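Side-chain contacts in uncharacterized protein DUF1470 (Jannaschia sp. CCS1, PDB 3H0N), which is of unknown function but carries a treble clef zinc finger and possibly acts as a transcription regulator: residues Leu16-Ile21 with Arg68-Ala73; Asp75-Ser78 with Thr84-Thr87; Glu131-Glu136 with Arg143-Cys148. All blocks are in the same frame, centred on the assembly; numbering follows the deposited sequence. Where two conformers were deposited one is given.

Interaction 1: residues Leu16-Ile21 with Arg68-Ala73; sequences LDLVNI and RLLHTA
The helical segments around Val19 and His71 cross at -106°, with their axes 9.0 Å apart at closest approach. Val19 carries most of the contact and spreads its two methyls over His71, CG1 at the ring edge and CG2 by the backbone N. Its CG1 meets the imidazole close to the ring plane, with Val19 CG1 3.4 Å from His71 CD2. With CG anti to the backbone N, the histidine chi1 of -177° sets the ring out beside Val19, and chi2 of -99° turns the CD2 edge to it. The other methyl packs against the helix surface itself: Val19 CG2 is 3.7 Å from Leu70 CB and 3.5 Å from His71 N. Beside this, two leucines meet by their methyl ends at about a right angle, Leu18 CD2 lying 4.1 Å from Leu70 CD1. The contact is apolar, apart from the imidazole edge that Val19 meets. Leu18 also packs on Phe63, Leu66 and Ala67 of helix 58-78 and on Leu44 of helix 38-44. Leu70 reaches on to Cys129 and Leu133 of helix 121-138. Val19 and Leu16 also touch strand 156-158, so helix 10-22 packs on both helix 58-78 and the zinc-finger hairpin.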
loop_
_atom_site.group_PDB
_atom_site.type_symbol
_atom_site.label_atom_id
_atom_site.label_comp_id
_atom_site.label_asym_id
_atom_site.label_seq_id
_atom_site.Cartn_x
_atom_site.Cartn_y
_atom_site.Cartn_z
ATOM N N LEU A 16 16.586 1.935 3.117
ATOM C CA LEU A 16 17.534 2.993 3.533
ATOM C C LEU A 16 18.647 2.417 4.365
ATOM O O LEU A 16 19.833 2.707 4.134
ATOM C CB LEU A 16 16.819 4.097 4.316
ATOM C CG LEU A 16 15.750 4.861 3.522
ATOM C CD1 LEU A 16 14.826 5.632 4.498
ATOM C CD2 LEU A 16 16.349 5.834 2.497
ATOM N N ASP A 17 18.285 1.619 5.354
ATOM C CA ASP A 17 19.265 1.036 6.266
ATOM C C ASP A 17 20.246 0.081 5.536
ATOM O O ASP A 17 21.445 0.111 5.819
ATOM C CB ASP A 17 18.577 0.267 7.394
ATOM C CG ASP A 17 17.922 1.169 8.424
ATOM O OD1 ASP A 17 18.150 2.391 8.386
ATOM O OD2 ASP A 17 17.214 0.589 9.282
ATOM N N LEU A 18 19.715 -0.704 4.612
ATOM C CA LEU A 18 20.530 -1.682 3.877
ATOM C C LEU A 18 21.509 -0.936 2.979
ATOM O O LEU A 18 22.706 -1.253 2.943
ATOM C CB LEU A 18 19.623 -2.630 3.075
ATOM C CG LEU A 18 20.391 -3.534 2.109
ATOM C CD1 LEU A 18 21.416 -4.441 2.804
ATOM C CD2 LEU A 18 19.350 -4.325 1.328
ATOM N N VAL A 19 21.020 0.058 2.256
ATOM C CA VAL A 19 21.917 0.859 1.408
ATOM C C VAL A 19 22.987 1.510 2.263
ATOM O O VAL A 19 24.165 1.544 1.883
ATOM C CB VAL A 19 21.090 1.883 0.618
ATOM C CG1 VAL A 19 21.975 3.033 0.057
ATOM C CG2 VAL A 19 20.279 1.147 -0.477
ATOM N N ASN A 20 22.622 2.035 3.444
ATOM C CA ASN A 20 23.580 2.773 4.253
ATOM C C ASN A 20 24.618 1.860 4.884
ATOM O O ASN A 20 25.757 2.262 5.094
ATOM C CB ASN A 20 22.861 3.651 5.257
ATOM C CG ASN A 20 22.315 4.915 4.611
ATOM O OD1 ASN A 20 22.834 5.357 3.588
ATOM N ND2 ASN A 20 21.271 5.484 5.194
ATOM N N ILE A 21 24.276 0.598 5.135
ATOM C CA ILE A 21 25.249 -0.378 5.588
ATOM C C ILE A 21 26.194 -0.769 4.447
ATOM O O ILE A 21 27.426 -0.709 4.583
ATOM C CB ILE A 21 24.556 -1.666 6.101
ATOM C CG1 ILE A 21 23.803 -1.354 7.375
ATOM C CG2 ILE A 21 25.617 -2.773 6.340
ATOM C CD1 ILE A 21 22.717 -2.417 7.726
ATOM N N ARG A 68 22.901 -2.744 -3.873
ATOM C CA ARG A 68 23.404 -2.070 -5.066
ATOM C C ARG A 68 22.224 -1.566 -5.900
ATOM O O ARG A 68 22.207 -0.386 -6.350
ATOM C CB ARG A 68 24.279 -2.992 -5.912
ATOM C CG ARG A 68 25.618 -3.422 -5.280
ATOM C CD ARG A 68 26.543 -4.132 -6.283
ATOM N NE ARG A 68 27.682 -4.830 -5.666
ATOM C CZ ARG A 68 27.753 -6.149 -5.460
ATOM N NH1 ARG A 68 26.727 -6.971 -5.761
ATOM N NH2 ARG A 68 28.852 -6.650 -4.915
ATOM N N LEU A 69 21.234 -2.437 -6.097
ATOM C CA LEU A 69 20.035 -2.083 -6.871
ATOM C C LEU A 69 19.235 -0.985 -6.183
ATOM O O LEU A 69 18.778 -0.017 -6.814
ATOM C CB LEU A 69 19.179 -3.327 -7.097
ATOM C CG LEU A 69 19.841 -4.390 -7.968
ATOM C CD1 LEU A 69 19.150 -5.749 -7.760
ATOM C CD2 LEU A 69 19.832 -3.944 -9.453
ATOM N N LEU A 70 19.037 -1.095 -4.873
ATOM C CA LEU A 70 18.241 -0.080 -4.168
ATOM C C LEU A 70 19.006 1.238 -4.134
ATOM O O LEU A 70 18.391 2.286 -4.208
ATOM C CB LEU A 70 17.858 -0.534 -2.750
ATOM C CG LEU A 70 17.012 -1.787 -2.637
ATOM C CD1 LEU A 70 16.849 -2.234 -1.206
ATOM C CD2 LEU A 70 15.641 -1.588 -3.302
ATOM N N HIS A 71 20.334 1.182 -4.011
ATOM C CA HIS A 71 21.132 2.429 -4.020
ATOM C C HIS A 71 20.982 3.162 -5.354
ATOM O O HIS A 71 20.773 4.382 -5.376
ATOM C CB HIS A 71 22.596 2.206 -3.715
ATOM C CG HIS A 71 23.369 3.499 -3.665
ATOM N ND1 HIS A 71 24.125 3.953 -4.721
ATOM C CD2 HIS A 71 23.420 4.470 -2.716
ATOM C CE1 HIS A 71 24.647 5.126 -4.410
ATOM N NE2 HIS A 71 24.252 5.461 -3.189
ATOM N N THR A 72 21.045 2.424 -6.448
ATOM C CA THR A 72 20.851 3.022 -7.782
ATOM C C THR A 72 19.480 3.693 -7.864
ATOM O O THR A 72 19.356 4.817 -8.360
ATOM C CB THR A 72 21.023 1.986 -8.867
ATOM O OG1 THR A 72 22.355 1.470 -8.770
ATOM C CG2 THR A 72 20.809 2.588 -10.247
ATOM N N ALA A 73 18.445 3.035 -7.361
ATOM C CA ALA A 73 17.104 3.606 -7.391
ATOM C C ALA A 73 16.996 4.849 -6.540
ATOM O O ALA A 73 16.401 5.854 -6.930
ATOM C CB ALA A 73 16.031 2.533 -6.944
#

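Interaction 2: residues Asp75-Ser78 with Thr84-Thr87; sequences DALS and TAAT
Apolar packing accounts for the whole meeting of Ala76 and Leu77 with Thr84 and Ala85. The segments are the last turn of helix 58-78 and an early turn of helix 82-95, two consecutive helices packed across a short connection. The backbones come close at two alanines, with Ala76 CA 5.8 Å from Ala85 CA. Their methyls face one another, Ala76 CB lying 4.2 Å from Ala85 CB. On one flank of this pair, Leu77 closes over the second alanine. Leu77 CD2 is 3.5 Å from Ala85 CB, and Leu77 CG is 3.9 Å from the same Ala85 CB. The leucine CG is anti to its carbonyl carbon (chi1 -65°), and this brings the branch across to the alanine although the side chain does not start out toward it. On the other flank Thr84 offers its methyl: Thr84 CG2 sits 4.1 Å from Ala76 CB at the solvent-facing border.

Polar bonding stays within each helix. Ser78 OG donates to Asp75 O over 2.8 Å, and Thr87 OG1 bonds to Ala83 O. The serine bond runs from side chain to backbone three residues back, at the last residue of helix 58-78. The donor lies 18° from the carbonyl plane.

Around the contact, Leu77 also packs on Val142 and on Phe145 of strand 145-147. Ala86 packs on Trp110 of the second subunit.

With two alanines at the centre, the two helices can approach closely just after the chain turns. What holds this corner is the fit between methyl groups, not charge or polar bonds between the segments.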
loop_
_atom_site.group_PDB
_atom_site.type_symbol
_atom_site.label_atom_id
_atom_site.label_comp_id
_atom_site.label_asym_id
_atom_site.label_seq_id
_atom_site.Cartn_x
_atom_site.Cartn_y
_atom_site.Cartn_z
ATOM N N ASP A 75 19.419 6.847 -5.425
ATOM C CA ASP A 75 20.186 7.924 -6.030
ATOM C C ASP A 75 19.424 8.537 -7.218
ATOM O O ASP A 75 19.376 9.763 -7.367
ATOM C CB ASP A 75 21.555 7.385 -6.432
ATOM C CG ASP A 75 22.358 8.384 -7.159
ATOM O OD1 ASP A 75 23.002 9.187 -6.482
ATOM O OD2 ASP A 75 22.275 8.366 -8.410
ATOM N N ALA A 76 18.793 7.714 -8.045
ATOM C CA ALA A 76 17.966 8.217 -9.146
ATOM C C ALA A 76 16.852 9.106 -8.609
ATOM O O ALA A 76 16.591 10.200 -9.132
ATOM C CB ALA A 76 17.411 7.109 -10.002
ATOM N N LEU A 77 16.172 8.639 -7.564
ATOM C CA LEU A 77 15.086 9.458 -6.994
ATOM C C LEU A 77 15.609 10.837 -6.506
ATOM O O LEU A 77 14.940 11.875 -6.698
ATOM C CB LEU A 77 14.350 8.711 -5.861
ATOM C CG LEU A 77 13.602 7.465 -6.345
ATOM C CD1 LEU A 77 12.979 6.776 -5.136
ATOM C CD2 LEU A 77 12.553 7.765 -7.407
ATOM N N SER A 78 16.783 10.828 -5.862
ATOM C CA SER A 78 17.389 12.077 -5.331
ATOM C C SER A 78 17.702 13.064 -6.476
ATOM O O SER A 78 17.762 14.267 -6.259
ATOM C CB SER A 78 18.651 11.808 -4.517
ATOM O OG SER A 78 19.784 11.584 -5.315
ATOM N N THR A 84 13.993 6.077 -14.371
ATOM C CA THR A 84 15.093 5.158 -14.176
ATOM C C THR A 84 14.781 4.285 -12.952
ATOM O O THR A 84 14.940 3.072 -12.977
ATOM C CB THR A 84 16.394 5.961 -13.979
ATOM O OG1 THR A 84 16.687 6.669 -15.202
ATOM C CG2 THR A 84 17.573 5.075 -13.529
ATOM N N ALA A 85 14.361 4.929 -11.873
ATOM C CA ALA A 85 14.004 4.188 -10.654
ATOM C C ALA A 85 12.816 3.249 -10.875
ATOM O O ALA A 85 12.851 2.069 -10.460
ATOM C CB ALA A 85 13.718 5.167 -9.499
ATOM N N ALA A 86 11.803 3.748 -11.556
ATOM C CA ALA A 86 10.596 2.973 -11.813
ATOM C C ALA A 86 10.879 1.731 -12.632
ATOM O O ALA A 86 10.330 0.666 -12.351
ATOM C CB ALA A 86 9.547 3.839 -12.467
ATOM N N THR A 87 11.703 1.863 -13.679
ATOM C CA THR A 87 12.030 0.717 -14.534
ATOM C C THR A 87 12.674 -0.375 -13.714
ATOM O O THR A 87 12.299 -1.551 -13.797
ATOM C CB THR A 87 12.937 1.165 -15.689
ATOM O OG1 THR A 87 12.185 2.114 -16.460
ATOM C CG2 THR A 87 13.409 -0.043 -16.554
#

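Interaction 3: residues Glu131-Glu136 with Arg143-Cys148; sequences EGLARE and RRFGIC. With NA (sodium ion), chain D; ZN (zinc ion), chain B.
This contact joins helix 121-138 to the first strand of the treble clef zinc finger, through Phe145 and the pair Leu133 and Glu136. The tip of the phenyl ring points into the angle between the two helix side chains. Leu133 CD2 comes within 3.7 Å of Phe145 CE1, approaching the ring obliquely. Glu136 uses its CB, which lies at the ring edge near its plane, 4.0 Å from Phe145 CE2. The CB of Phe145 already faces the helix, and chi1 of -73°, with CG anti to the carbonyl carbon, carries CE1, CZ and CE2 to Leu133 and Glu136. The ring also packs on Leu12 and makes an edge-to-face contact with Phe158.

The carboxylate of Glu136 turns away from the ring. It is satisfied by Asn141 at OE1 and by a salt bridge from Arg9 at OE2. On the same helix, Arg135 grips Glu131, one turn before it, side-on with two nitrogens. Arg135 NE donates to Glu131 OE2 over 2.9 Å at 173°, and Arg135 NH2 donates to Glu131 OE1, also over 2.9 Å. Both oxygens use their syn lone pairs, so the guanidinium and carboxylate lie edge to edge.

Beyond the strand, Cys148 serves two metals. Cys148 SG binds the zinc ion at 2.3 Å, together with Cys153, Cys169 and Cys173. Cys148 O binds the sodium ion at 2.4 Å, with Ala150 O, Cys153 O and three waters.

The chemistry is divided along the segment. An apolar ring at the start of the strand packs it onto the helices, and a sulfur and a carbonyl just past its end bind metal. Direct coordination to zinc is expected to keep Cys148 as a thiolate.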
loop_
_atom_site.group_PDB
_atom_site.type_symbol
_atom_site.label_atom_id
_atom_site.label_comp_id
_atom_site.label_asym_id
_atom_site.label_seq_id
_atom_site.Cartn_x
_atom_site.Cartn_y
_atom_site.Cartn_z
ATOM N N GLU A 131 8.577 -2.656 -3.240
ATOM C CA GLU A 131 7.223 -2.084 -3.061
ATOM C C GLU A 131 7.282 -0.825 -2.184
ATOM O O GLU A 131 6.587 0.156 -2.412
ATOM C CB GLU A 131 6.206 -3.095 -2.516
ATOM C CG GLU A 131 4.762 -2.550 -2.436
ATOM C CD GLU A 131 4.456 -1.663 -1.227
ATOM O OE1 GLU A 131 5.158 -1.758 -0.187
ATOM O OE2 GLU A 131 3.475 -0.864 -1.324
ATOM N N GLY A 132 8.126 -0.856 -1.158
ATOM C CA GLY A 132 8.197 0.293 -0.236
ATOM C C GLY A 132 8.679 1.549 -0.941
ATOM O O GLY A 132 8.121 2.653 -0.787
ATOM N N LEU A 133 9.712 1.389 -1.756
ATOM C CA LEU A 133 10.187 2.530 -2.552
ATOM C C LEU A 133 9.173 2.946 -3.595
ATOM O O LEU A 133 8.905 4.137 -3.790
ATOM C CB LEU A 133 11.535 2.254 -3.201
ATOM C CG LEU A 133 12.665 2.047 -2.230
ATOM C CD1 LEU A 133 13.933 1.711 -3.020
ATOM C CD2 LEU A 133 12.890 3.208 -1.289
ATOM N N ALA A 134 8.590 1.969 -4.286
ATOM C CA ALA A 134 7.563 2.249 -5.302
ATOM C C ALA A 134 6.388 3.036 -4.718
ATOM O O ALA A 134 5.837 3.936 -5.362
ATOM C CB ALA A 134 7.080 0.960 -6.005
ATOM N N ARG A 135 5.975 2.649 -3.524
ATOM C CA ARG A 135 4.843 3.304 -2.881
ATOM C C ARG A 135 5.095 4.769 -2.641
ATOM O O ARG A 135 4.237 5.626 -2.797
ATOM C CB ARG A 135 4.471 2.566 -1.604
ATOM C CG ARG A 135 3.128 3.001 -1.076
ATOM C CD ARG A 135 2.861 2.561 0.322
ATOM N NE ARG A 135 3.346 1.244 0.651
ATOM C CZ ARG A 135 3.699 0.894 1.884
ATOM N NH1 ARG A 135 3.525 1.711 2.889
ATOM N NH2 ARG A 135 4.207 -0.299 2.103
ATOM N N GLU A 136 6.323 5.094 -2.226
ATOM C CA GLU A 136 6.649 6.496 -1.995
ATOM C C GLU A 136 6.696 7.329 -3.282
ATOM O O GLU A 136 6.368 8.510 -3.262
ATOM C CB GLU A 136 7.974 6.640 -1.238
ATOM C CG GLU A 136 7.993 6.022 0.165
ATOM C CD GLU A 136 6.874 6.444 1.070
ATOM O OE1 GLU A 136 6.333 7.560 0.883
ATOM O OE2 GLU A 136 6.520 5.625 1.965
ATOM N N ARG A 143 10.849 13.876 -3.868
ATOM C CA ARG A 143 11.753 14.959 -3.451
ATOM C C ARG A 143 12.262 14.784 -2.018
ATOM O O ARG A 143 13.213 15.441 -1.644
ATOM C CB ARG A 143 11.138 16.343 -3.616
ATOM C CG ARG A 143 10.944 16.707 -5.089
ATOM C CD ARG A 143 10.403 18.099 -5.197
ATOM N NE ARG A 143 10.055 18.472 -6.584
ATOM C CZ ARG A 143 10.886 19.076 -7.425
ATOM N NH1 ARG A 143 12.121 19.364 -7.067
ATOM N NH2 ARG A 143 10.473 19.392 -8.650
ATOM N N ARG A 144 11.693 13.841 -1.265
ATOM C CA ARG A 144 12.152 13.576 0.094
ATOM C C ARG A 144 13.319 12.566 0.187
ATOM O O ARG A 144 13.883 12.387 1.274
ATOM C CB ARG A 144 10.977 13.118 0.981
ATOM C CG ARG A 144 10.056 14.247 1.282
ATOM C CD ARG A 144 8.696 13.808 1.890
ATOM N NE ARG A 144 7.908 14.995 2.283
ATOM C CZ ARG A 144 8.096 15.726 3.381
ATOM N NH1 ARG A 144 9.036 15.388 4.268
ATOM N NH2 ARG A 144 7.360 16.836 3.590
ATOM N N PHE A 145 13.743 11.990 -0.926
ATOM C CA PHE A 145 14.917 11.151 -0.955
ATOM C C PHE A 145 16.165 12.008 -1.150
ATOM O O PHE A 145 16.287 12.685 -2.174
ATOM C CB PHE A 145 14.819 10.140 -2.079
ATOM C CG PHE A 145 13.822 9.031 -1.791
ATOM C CD1 PHE A 145 14.196 7.908 -1.099
ATOM C CD2 PHE A 145 12.522 9.151 -2.217
ATOM C CE1 PHE A 145 13.265 6.891 -0.858
ATOM C CE2 PHE A 145 11.578 8.143 -1.973
ATOM C CZ PHE A 145 11.965 7.012 -1.308
ATOM N N GLY A 146 17.080 11.969 -0.205
ATOM C CA GLY A 146 18.242 12.855 -0.232
ATOM C C GLY A 146 19.538 12.093 -0.013
ATOM O O GLY A 146 19.569 10.954 0.446
ATOM N N ILE A 147 20.627 12.779 -0.384
ATOM C CA ILE A 147 22.000 12.335 -0.105
ATOM C C ILE A 147 22.598 13.364 0.857
ATOM O O ILE A 147 22.469 14.564 0.669
ATOM C CB ILE A 147 22.879 12.294 -1.372
ATOM C CG1 ILE A 147 22.195 11.556 -2.509
ATOM C CG2 ILE A 147 24.295 11.619 -1.085
ATOM C CD1 ILE A 147 21.899 10.182 -2.219
ATOM N N CYS A 148 23.177 12.891 1.959
ATOM C CA CYS A 148 23.664 13.757 3.028
ATOM C C CYS A 148 24.527 14.910 2.505
ATOM O O CYS A 148 25.468 14.699 1.720
ATOM C CB CYS A 148 24.470 12.976 4.039
ATOM S SG CYS A 148 24.760 13.874 5.544
HETATM NA NA NA D . 27.853 14.704 1.516
HETATM ZN ZN ZN B . 25.528 12.122 6.844
HETATM O O HOH W 1 27.750 13.579 -0.996
HETATM O O HOH W 2 28.133 16.781 0.501
HETATM O O HOH W 3 30.010 13.982 0.788
#

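The three contacts follow one another along the chain, interaction 1 closing before interaction 2 opens, and interaction 2 before interaction 3. Their centres are about 12 Å apart (1 and 2), 11 Å (1 and 3) and 9 Å (2 and 3). Interactions 1 and 2 share helix 58-78, at its middle and at its end. Interaction 3 brings in helix 121-138 and strand 145-147. Each pair touches: Ala73 O lies 3.8 Å from Ala85 CB, Leu70 CD2 3.7 Å from Leu133 CD1, and Ser78 CB 3.4 Å from Phe145 O. Helix 58-78 thus packs against helices 10-22, 82-95 and 121-138 and against the first strand of the zinc finger.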